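Local coordinates for HD-GYP domain-containing protein (Bdellovibrio bacteriovorus, PDB 3TM8), which is an HD-GYP metalloprotein with two bound iron ions, related to the phosphodiesterases that hydrolyse cyclic-di-GMP and probably built for similar phosphodiester chemistry, at residues T176-L181 with S282-M287; A200-Y205 with Q248-I253; I254-E259 with P276-V281. All blocks are in the same frame, centred on the assembly; numbering follows the deposited sequence. Where two conformers were deposited one is given.

Contact 1 of 3, residues T176-L181 with S282-M287; sequences TLSIAL and SSANAM. With FE (Fe (III) ion), chain D; PO4 (phosphate ion), chain C.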
loop_
_atom_site.group_PDB
_atom_site.type_symbol
_atom_site.label_atom_id
_atom_site.label_comp_id
_atom_site.label_asym_id
_atom_site.label_seq_id
_atom_site.Cartn_x
_atom_site.Cartn_y
_atom_site.Cartn_z
ATOM N N THR A 176 -3.871 0.157 6.076
ATOM C CA THR A 176 -3.716 0.722 7.411
ATOM C C THR A 176 -5.050 1.299 7.901
ATOM O O THR A 176 -5.491 1.022 9.027
ATOM C CB THR A 176 -2.624 1.813 7.415
ATOM O OG1 THR A 176 -1.418 1.291 6.837
ATOM C CG2 THR A 176 -2.324 2.286 8.829
ATOM N N LEU A 177 -5.693 2.095 7.048
ATOM C CA LEU A 177 -6.999 2.648 7.365
ATOM C C LEU A 177 -8.017 1.530 7.519
ATOM O O LEU A 177 -8.893 1.599 8.375
ATOM C CB LEU A 177 -7.451 3.615 6.278
ATOM C CG LEU A 177 -6.621 4.882 6.071
ATOM C CD1 LEU A 177 -7.085 5.612 4.817
ATOM C CD2 LEU A 177 -6.705 5.803 7.293
ATOM N N SER A 178 -7.896 0.486 6.706
ATOM C CA SER A 178 -8.827 -0.637 6.802
ATOM C C SER A 178 -8.710 -1.399 8.127
ATOM O O SER A 178 -9.722 -1.799 8.711
ATOM C CB SER A 178 -8.657 -1.597 5.619
ATOM O OG SER A 178 -9.019 -0.982 4.390
ATOM N N ILE A 179 -7.484 -1.611 8.594
ATOM C CA ILE A 179 -7.285 -2.269 9.889
ATOM C C ILE A 179 -7.934 -1.445 10.997
ATOM O O ILE A 179 -8.666 -1.971 11.848
ATOM C CB ILE A 179 -5.781 -2.456 10.214
ATOM C CG1 ILE A 179 -5.160 -3.507 9.291
ATOM C CG2 ILE A 179 -5.594 -2.844 11.691
ATOM C CD1 ILE A 179 -3.638 -3.438 9.212
ATOM N N ALA A 180 -7.685 -0.140 10.980
ATOM C CA ALA A 180 -8.252 0.739 11.995
ATOM C C ALA A 180 -9.777 0.773 11.912
ATOM O O ALA A 180 -10.454 0.762 12.940
ATOM C CB ALA A 180 -7.674 2.145 11.879
ATOM N N LEU A 181 -10.320 0.804 10.698
ATOM C CA LEU A 181 -11.770 0.813 10.511
ATOM C C LEU A 181 -12.390 -0.489 11.025
ATOM O O LEU A 181 -13.425 -0.486 11.700
ATOM C CB LEU A 181 -12.119 1.055 9.039
ATOM C CG LEU A 181 -13.600 1.020 8.663
ATOM C CD1 LEU A 181 -14.400 2.008 9.499
ATOM C CD2 LEU A 181 -13.732 1.344 7.193
ATOM N N SER A 282 -13.543 -0.283 0.166
ATOM C CA SER A 282 -14.072 0.769 -0.697
ATOM C C SER A 282 -14.112 2.120 0.024
ATOM O O SER A 282 -13.716 3.143 -0.541
ATOM C CB SER A 282 -15.450 0.402 -1.238
ATOM O OG SER A 282 -15.960 1.469 -2.018
ATOM N N SER A 283 -14.590 2.124 1.264
ATOM C CA SER A 283 -14.633 3.346 2.060
ATOM C C SER A 283 -13.236 3.897 2.353
ATOM O O SER A 283 -12.983 5.092 2.187
ATOM C CB SER A 283 -15.388 3.114 3.374
ATOM O OG SER A 283 -16.712 2.659 3.135
ATOM N N ALA A 284 -12.335 3.026 2.798
ATOM C CA ALA A 284 -10.972 3.431 3.110
ATOM C C ALA A 284 -10.258 3.958 1.869
ATOM O O ALA A 284 -9.554 4.970 1.928
ATOM C CB ALA A 284 -10.200 2.269 3.706
ATOM N N ASN A 285 -10.450 3.276 0.743
ATOM C CA ASN A 285 -9.869 3.734 -0.499
ATOM C C ASN A 285 -10.380 5.102 -0.908
ATOM O O ASN A 285 -9.605 5.950 -1.341
ATOM C CB ASN A 285 -10.163 2.762 -1.623
ATOM C CG ASN A 285 -9.597 3.237 -2.908
ATOM O OD1 ASN A 285 -8.383 3.258 -3.063
ATOM N ND2 ASN A 285 -10.450 3.677 -3.826
ATOM N N ALA A 286 -11.689 5.312 -0.803
ATOM C CA ALA A 286 -12.273 6.562 -1.259
ATOM C C ALA A 286 -11.643 7.719 -0.497
ATOM O O ALA A 286 -11.378 8.783 -1.063
ATOM C CB ALA A 286 -13.779 6.538 -1.069
ATOM N N MET A 287 -11.392 7.509 0.794
ATOM C CA MET A 287 -10.747 8.535 1.605
ATOM C C MET A 287 -9.299 8.805 1.156
ATOM O O MET A 287 -8.916 9.958 0.988
ATOM C CB MET A 287 -10.858 8.209 3.102
ATOM C CG MET A 287 -12.303 8.261 3.622
ATOM S SD MET A 287 -12.989 9.924 3.811
ATOM C CE MET A 287 -12.310 10.359 5.409
HETATM FE FE FE D . -7.208 2.645 -4.739
HETATM P P PO4 C . -8.257 4.378 -7.172
HETATM O O1 PO4 C . -7.879 5.534 -8.064
HETATM O O2 PO4 C . -7.396 4.307 -5.933
HETATM O O3 PO4 C . -9.690 4.569 -6.622
HETATM O O4 PO4 C . -8.276 3.095 -7.974
HETATM O O HOH W 1 -8.871 1.854 -5.448
#

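Contact 2 of 3, residues A200-Y205 with Q248-I253; sequences ALLHDY and QTVINI. With FE (Fe (III) ion), chain D; FE (Fe (III) ion), chain E.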
loop_
_atom_site.group_PDB
_atom_site.type_symbol
_atom_site.label_atom_id
_atom_site.label_comp_id
_atom_site.label_asym_id
_atom_site.label_seq_id
_atom_site.Cartn_x
_atom_site.Cartn_y
_atom_site.Cartn_z
ATOM N N ALA A 200 -6.602 -5.236 0.774
ATOM C CA ALA A 200 -6.351 -3.800 0.699
ATOM C C ALA A 200 -4.970 -3.497 0.112
ATOM O O ALA A 200 -4.807 -2.618 -0.723
ATOM C CB ALA A 200 -6.530 -3.154 2.065
ATOM N N LEU A 201 -3.967 -4.242 0.539
ATOM C CA LEU A 201 -2.633 -4.027 0.026
ATOM C C LEU A 201 -2.583 -4.208 -1.495
ATOM O O LEU A 201 -1.911 -3.439 -2.194
ATOM C CB LEU A 201 -1.682 -4.981 0.731
ATOM C CG LEU A 201 -0.209 -4.872 0.397
ATOM C CD1 LEU A 201 0.292 -3.460 0.630
ATOM C CD2 LEU A 201 0.550 -5.865 1.254
ATOM N N LEU A 202 -3.297 -5.207 -1.997
ATOM C CA LEU A 202 -3.255 -5.568 -3.404
ATOM C C LEU A 202 -4.381 -4.959 -4.235
ATOM O O LEU A 202 -4.484 -5.253 -5.426
ATOM C CB LEU A 202 -3.289 -7.089 -3.541
ATOM C CG LEU A 202 -2.178 -7.882 -2.834
ATOM C CD1 LEU A 202 -2.431 -9.377 -2.982
ATOM C CD2 LEU A 202 -0.799 -7.506 -3.386
ATOM N N HIS A 203 -5.209 -4.112 -3.619
ATOM C CA HIS A 203 -6.501 -3.791 -4.217
ATOM C C HIS A 203 -6.406 -3.198 -5.617
ATOM O O HIS A 203 -7.267 -3.459 -6.458
ATOM C CB HIS A 203 -7.368 -2.914 -3.297
ATOM C CG HIS A 203 -7.007 -1.460 -3.297
ATOM N ND1 HIS A 203 -5.998 -0.932 -2.514
ATOM C CD2 HIS A 203 -7.532 -0.418 -3.986
ATOM C CE1 HIS A 203 -5.923 0.373 -2.721
ATOM N NE2 HIS A 203 -6.851 0.711 -3.600
ATOM N N ASP A 204 -5.362 -2.407 -5.870
ATOM C CA ASP A 204 -5.232 -1.684 -7.135
ATOM C C ASP A 204 -4.314 -2.363 -8.136
ATOM O O ASP A 204 -3.740 -1.716 -9.017
ATOM C CB ASP A 204 -4.827 -0.232 -6.885
ATOM C CG ASP A 204 -6.031 0.684 -6.719
ATOM O OD1 ASP A 204 -7.124 0.309 -7.202
ATOM O OD2 ASP A 204 -5.884 1.771 -6.110
ATOM N N TYR A 205 -4.211 -3.681 -8.029
ATOM C CA TYR A 205 -3.458 -4.466 -8.997
ATOM C C TYR A 205 -3.833 -4.124 -10.448
ATOM O O TYR A 205 -2.978 -4.121 -11.341
ATOM C CB TYR A 205 -3.666 -5.956 -8.726
ATOM C CG TYR A 205 -3.011 -6.858 -9.741
ATOM C CD1 TYR A 205 -1.673 -6.696 -10.096
ATOM C CD2 TYR A 205 -3.737 -7.867 -10.356
ATOM C CE1 TYR A 205 -1.077 -7.538 -11.031
ATOM C CE2 TYR A 205 -3.160 -8.694 -11.289
ATOM C CZ TYR A 205 -1.834 -8.529 -11.626
ATOM O OH TYR A 205 -1.289 -9.373 -12.558
ATOM N N GLN A 248 -10.303 -16.090 -1.871
ATOM C CA GLN A 248 -11.503 -15.498 -2.457
ATOM C C GLN A 248 -11.755 -14.075 -1.954
ATOM O O GLN A 248 -12.144 -13.202 -2.728
ATOM C CB GLN A 248 -12.733 -16.369 -2.201
ATOM C CG GLN A 248 -13.961 -15.888 -2.960
ATOM C CD GLN A 248 -13.770 -15.947 -4.468
ATOM O OE1 GLN A 248 -13.346 -16.968 -5.010
ATOM N NE2 GLN A 248 -14.075 -14.848 -5.152
ATOM N N THR A 249 -11.529 -13.839 -0.665
ATOM C CA THR A 249 -11.732 -12.509 -0.101
ATOM C C THR A 249 -10.849 -11.475 -0.803
ATOM O O THR A 249 -11.274 -10.348 -1.062
ATOM C CB THR A 249 -11.410 -12.481 1.397
ATOM O OG1 THR A 249 -12.321 -13.336 2.099
ATOM C CG2 THR A 249 -11.512 -11.062 1.942
ATOM N N VAL A 250 -9.610 -11.861 -1.100
ATOM C CA VAL A 250 -8.669 -10.974 -1.775
ATOM C C VAL A 250 -9.134 -10.684 -3.210
ATOM O O VAL A 250 -9.122 -9.533 -3.658
ATOM C CB VAL A 250 -7.255 -11.587 -1.744
ATOM C CG1 VAL A 250 -6.293 -10.766 -2.582
ATOM C CG2 VAL A 250 -6.770 -11.700 -0.294
ATOM N N ILE A 251 -9.552 -11.726 -3.921
ATOM C CA ILE A 251 -10.136 -11.559 -5.248
ATOM C C ILE A 251 -11.346 -10.630 -5.186
ATOM O O ILE A 251 -11.503 -9.747 -6.023
ATOM C CB ILE A 251 -10.553 -12.916 -5.864
ATOM C CG1 ILE A 251 -9.320 -13.806 -6.076
ATOM C CG2 ILE A 251 -11.327 -12.709 -7.173
ATOM C CD1 ILE A 251 -9.658 -15.289 -6.220
ATOM N N ASN A 252 -12.209 -10.831 -4.193
ATOM C CA ASN A 252 -13.375 -9.966 -4.043
ATOM C C ASN A 252 -12.999 -8.512 -3.829
ATOM O O ASN A 252 -13.611 -7.621 -4.401
ATOM C CB ASN A 252 -14.251 -10.423 -2.880
ATOM C CG ASN A 252 -14.928 -11.746 -3.149
ATOM O OD1 ASN A 252 -14.974 -12.214 -4.290
ATOM N ND2 ASN A 252 -15.466 -12.359 -2.097
ATOM N N ILE A 253 -12.003 -8.265 -2.987
ATOM C CA ILE A 253 -11.581 -6.897 -2.725
ATOM C C ILE A 253 -10.978 -6.257 -3.984
ATOM O O ILE A 253 -11.298 -5.119 -4.335
ATOM C CB ILE A 253 -10.632 -6.833 -1.525
ATOM C CG1 ILE A 253 -11.412 -7.131 -0.238
ATOM C CG2 ILE A 253 -9.950 -5.474 -1.443
ATOM C CD1 ILE A 253 -10.518 -7.442 0.955
HETATM FE FE FE D . -7.208 2.645 -4.739
HETATM FE FE FE E . -9.046 1.261 -7.271
HETATM O O HOH W 1 -8.871 1.854 -5.448
#

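Contact 3 of 3, residues I254-E259 with P276-V281; sequences IGQHEE and PLAVLV. With FE (Fe (III) ion), chain E.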
loop_
_atom_site.group_PDB
_atom_site.type_symbol
_atom_site.label_atom_id
_atom_site.label_comp_id
_atom_site.label_asym_id
_atom_site.label_seq_id
_atom_site.Cartn_x
_atom_site.Cartn_y
_atom_site.Cartn_z
ATOM N N ILE A 254 -10.127 -6.992 -4.688
ATOM C CA ILE A 254 -9.562 -6.466 -5.924
ATOM C C ILE A 254 -10.669 -6.066 -6.911
ATOM O O ILE A 254 -10.629 -4.978 -7.511
ATOM C CB ILE A 254 -8.572 -7.472 -6.548
ATOM C CG1 ILE A 254 -7.322 -7.564 -5.673
ATOM C CG2 ILE A 254 -8.202 -7.054 -7.970
ATOM C CD1 ILE A 254 -6.413 -8.723 -6.017
ATOM N N GLY A 255 -11.675 -6.925 -7.048
ATOM C CA GLY A 255 -12.729 -6.707 -8.021
ATOM C C GLY A 255 -13.858 -5.791 -7.591
ATOM O O GLY A 255 -14.516 -5.203 -8.446
ATOM N N GLN A 256 -14.099 -5.668 -6.286
ATOM C CA GLN A 256 -15.300 -4.971 -5.805
ATOM C C GLN A 256 -15.022 -3.649 -5.094
ATOM O O GLN A 256 -15.951 -2.981 -4.640
ATOM C CB GLN A 256 -16.123 -5.869 -4.865
ATOM C CG GLN A 256 -16.584 -7.175 -5.467
ATOM C CD GLN A 256 -17.276 -8.060 -4.434
ATOM O OE1 GLN A 256 -17.454 -7.664 -3.281
ATOM N NE2 GLN A 256 -17.664 -9.261 -4.843
ATOM N N HIS A 257 -13.755 -3.270 -4.971
ATOM C CA HIS A 257 -13.424 -2.154 -4.090
ATOM C C HIS A 257 -13.846 -0.786 -4.628
ATOM O O HIS A 257 -13.760 0.199 -3.902
ATOM C CB HIS A 257 -11.928 -2.133 -3.791
ATOM C CG HIS A 257 -11.102 -1.677 -4.955
ATOM N ND1 HIS A 257 -10.564 -2.547 -5.879
ATOM C CD2 HIS A 257 -10.765 -0.432 -5.373
ATOM C CE1 HIS A 257 -9.912 -1.859 -6.805
ATOM N NE2 HIS A 257 -10.024 -0.574 -6.522
ATOM N N GLU A 258 -14.255 -0.711 -5.896
ATOM C CA GLU A 258 -14.779 0.545 -6.444
ATOM C C GLU A 258 -16.304 0.573 -6.425
ATOM O O GLU A 258 -16.924 1.527 -6.898
ATOM C CB GLU A 258 -14.279 0.792 -7.866
ATOM C CG GLU A 258 -12.772 0.957 -7.974
ATOM C CD GLU A 258 -12.221 2.166 -7.230
ATOM O OE1 GLU A 258 -12.996 2.972 -6.675
ATOM O OE2 GLU A 258 -10.987 2.312 -7.212
ATOM N N GLU A 259 -16.921 -0.470 -5.881
ATOM C CA GLU A 259 -18.370 -0.515 -5.804
ATOM C C GLU A 259 -18.853 0.381 -4.678
ATOM O O GLU A 259 -18.156 0.576 -3.683
ATOM C CB GLU A 259 -18.862 -1.952 -5.633
ATOM C CG GLU A 259 -18.494 -2.856 -6.802
ATOM C CD GLU A 259 -18.760 -2.205 -8.157
ATOM O OE1 GLU A 259 -19.936 -1.889 -8.455
ATOM O OE2 GLU A 259 -17.797 -2.016 -8.932
ATOM N N PRO A 276 -18.668 -8.026 2.471
ATOM C CA PRO A 276 -18.644 -6.931 3.447
ATOM C C PRO A 276 -17.243 -6.341 3.629
ATOM O O PRO A 276 -17.109 -5.142 3.882
ATOM C CB PRO A 276 -19.128 -7.599 4.742
ATOM C CG PRO A 276 -18.955 -9.068 4.517
ATOM C CD PRO A 276 -19.184 -9.275 3.056
ATOM N N LEU A 277 -16.209 -7.162 3.494
ATOM C CA LEU A 277 -14.856 -6.644 3.651
ATOM C C LEU A 277 -14.467 -5.711 2.500
ATOM O O LEU A 277 -13.678 -4.783 2.690
ATOM C CB LEU A 277 -13.847 -7.786 3.823
ATOM C CG LEU A 277 -14.049 -8.619 5.098
ATOM C CD1 LEU A 277 -13.094 -9.801 5.115
ATOM C CD2 LEU A 277 -13.868 -7.764 6.345
ATOM N N ALA A 278 -15.029 -5.947 1.314
ATOM C CA ALA A 278 -14.796 -5.045 0.186
ATOM C C ALA A 278 -15.485 -3.693 0.387
ATOM O O ALA A 278 -14.999 -2.675 -0.092
ATOM C CB ALA A 278 -15.220 -5.679 -1.139
ATOM N N VAL A 279 -16.619 -3.681 1.086
ATOM C CA VAL A 279 -17.293 -2.427 1.403
ATOM C C VAL A 279 -16.382 -1.568 2.285
ATOM O O VAL A 279 -16.276 -0.355 2.093
ATOM C CB VAL A 279 -18.653 -2.665 2.102
ATOM C CG1 VAL A 279 -19.344 -1.332 2.387
ATOM C CG2 VAL A 279 -19.528 -3.558 1.245
ATOM N N LEU A 280 -15.715 -2.215 3.239
ATOM C CA LEU A 280 -14.787 -1.533 4.120
ATOM C C LEU A 280 -13.612 -0.946 3.320
ATOM O O LEU A 280 -13.273 0.231 3.471
ATOM C CB LEU A 280 -14.308 -2.520 5.193
ATOM C CG LEU A 280 -13.638 -1.977 6.449
ATOM C CD1 LEU A 280 -13.651 -3.005 7.571
ATOM C CD2 LEU A 280 -12.220 -1.569 6.131
ATOM N N VAL A 281 -13.003 -1.763 2.467
ATOM C CA VAL A 281 -11.890 -1.286 1.652
ATOM C C VAL A 281 -12.335 -0.167 0.710
ATOM O O VAL A 281 -11.591 0.787 0.476
ATOM C CB VAL A 281 -11.225 -2.428 0.860
ATOM C CG1 VAL A 281 -10.135 -1.878 -0.052
ATOM C CG2 VAL A 281 -10.631 -3.452 1.813
HETATM FE FE FE E . -9.046 1.261 -7.271
HETATM O O HOH W 1 -8.871 1.854 -5.448
#

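Contact 1 of 3, residues T176-L181 with S282-M287
Ala284 packs its methyl group against Leu177 and Ser178, bringing helix 276-293 against helix 167-185 in the all-helical HD domain. The apolar part is small and close. The CA atoms of Leu177 and Ala284 stand 5.9 Å apart, a close approach that the small Ala284 permits, and CB of Leu177 meets CB of Ala284 at 4.0 Å. Beyond CB, the leucine reaches on alongside the backbone of helix 276-293, its CD1 lying 3.9 Å from the carbonyl O of Ala284.

The same methyl also meets a polar group. Ser178 OG is 3.5 Å from CB of Ala284, but its hydrogen bond goes to Val174 O, one turn back in its own helix. With chi1 at -66° the hydroxyl sits beside the backbone N, in reach of that carbonyl, so this buried oxygen can pack against a methyl with its polar need met. No hydrogen bond joins the two helices here.

Metal binding occupies another side of helix 276-293. Asn285 CB points away from helix 167-185, and with CG anti to the backbone N (chi1 179°) the amide reaches an iron, which His170, His203 and Asp204 also bind. The amide of Asn285 divides the work: OD1 coordinates the iron at 2.1 Å, while ND2 bonds to the phosphate on that metal. Arg289, His207 and Trp229 also bond to this anion, which probably came from the crystallisation liquor. The bond from Asn285 ND2 to phosphate O3 measures 3.0 Å and is nearly straight, with an N-H...O angle of 169°.

Contact 2 of 3, residues A200-Y205 with Q248-I253
His203 and Ile253 meet where the His-Asp pair that names the HD superfamily follows the helical residues Ala200 to Leu202. At the base of the histidine, His203 CB touches the CG2 methyl of Ile253 at 4.1 Å, and the same methyl lies 4.0 Å from the backbone N of Ala200. From CB the side chain turns away from helix 248-256: chi1 of 79° sets CG between the backbone N and the carbonyl carbon, which swings the ring back over its own turn. There ND1 donates to Ala200 O at 2.7 Å, in both the carbonyl plane and the ring plane, and the backbone N of His203 shares that acceptor. NE2, on the far side of the ring from ND1, binds an iron 2.3 Å away, and these two bonds together hold the ring's rotation. One ring face carries CB of Asp204, offset toward the rim. The Asp204 carboxylate spans the metal pair, OD2 on the iron held by His203 and OD1 on the second iron, each at 2.1 Å.

Away from the metal ligands, the side chains of Leu202 and Val250 cross at an angle, CD1 of Leu202 meeting CG1 of Val250 at 4.1 Å. Both apolar contacts join segment 200-205 to the first turns of helix 248-256. Helix 167-185 packs against Ala200 and His203, and helix 105-125 covers Leu202 through Val123 and Phe124.

Contact 3 of 3, residues I254-E259 with P276-V281
His257 ND1 is engaged by two carbonyls of the preceding helical turn: it donates to Ile253 O, and more weakly to Ile254 O at 2.9 Å with a bent N-H...O angle of 129°. This histidine, the last of four in the chain that bind the HD domain's di-iron site, stands in the type I beta turn from Gln256 to Glu259. Its chi1 of 73° folds the imidazole back toward those carbonyls, and the grip on ND1 leaves NE2 facing the metal, 2.2 Å from the iron.

At the other end of the side chain, the base of the residue rests on helix 276-293. CB of His257 touches the CG1 methyl of Val281 at 4.2 Å, and the backbones come close here, with the CA atoms of His257 and Ala278 5.3 Å apart. The methyl of Ala278 packs against Gln256, whose CB lies 3.8 Å from CB of Ala278. The Gln256 chain runs out extended, and its OE1 passes 3.7 Å from that same methyl; the polar bond of OE1 is with Asp275 N, just ahead of helix 276-293. Leu196 and Ala200 of helix 190-202 also pack against Val281.

The next residue in the turn completes this side of the site. Glu258 CB points away from helix 276-293, and the chain bends at chi2 to bring its carboxylate to the iron. His232 and Asp204 bind the same metal. Glu258 OE2 coordinates it at 2.2 Å, and water 1, which bridges the two irons, lies 1.9 Å from this same iron.

The three contacts lie within one HD domain, their centres 8 to 13 Å apart, and together hold most of its protein iron ligands. Contact 1 closes the longest loop of chain; contacts 2 and 3 follow one another inside it. Helix 276-293 serves contacts 1 and 3, and helix 248-256 serves contacts 2 and 3, so the packing passes from helix to helix around the metals. Contacts 1 and 2 share one iron, contacts 2 and 3 the other, and water 1 belongs to all three. Ser282 OG, bonded to Glu259 O, ties contact 1 to contact 3. Ligands distant in sequence thereby converge on one site.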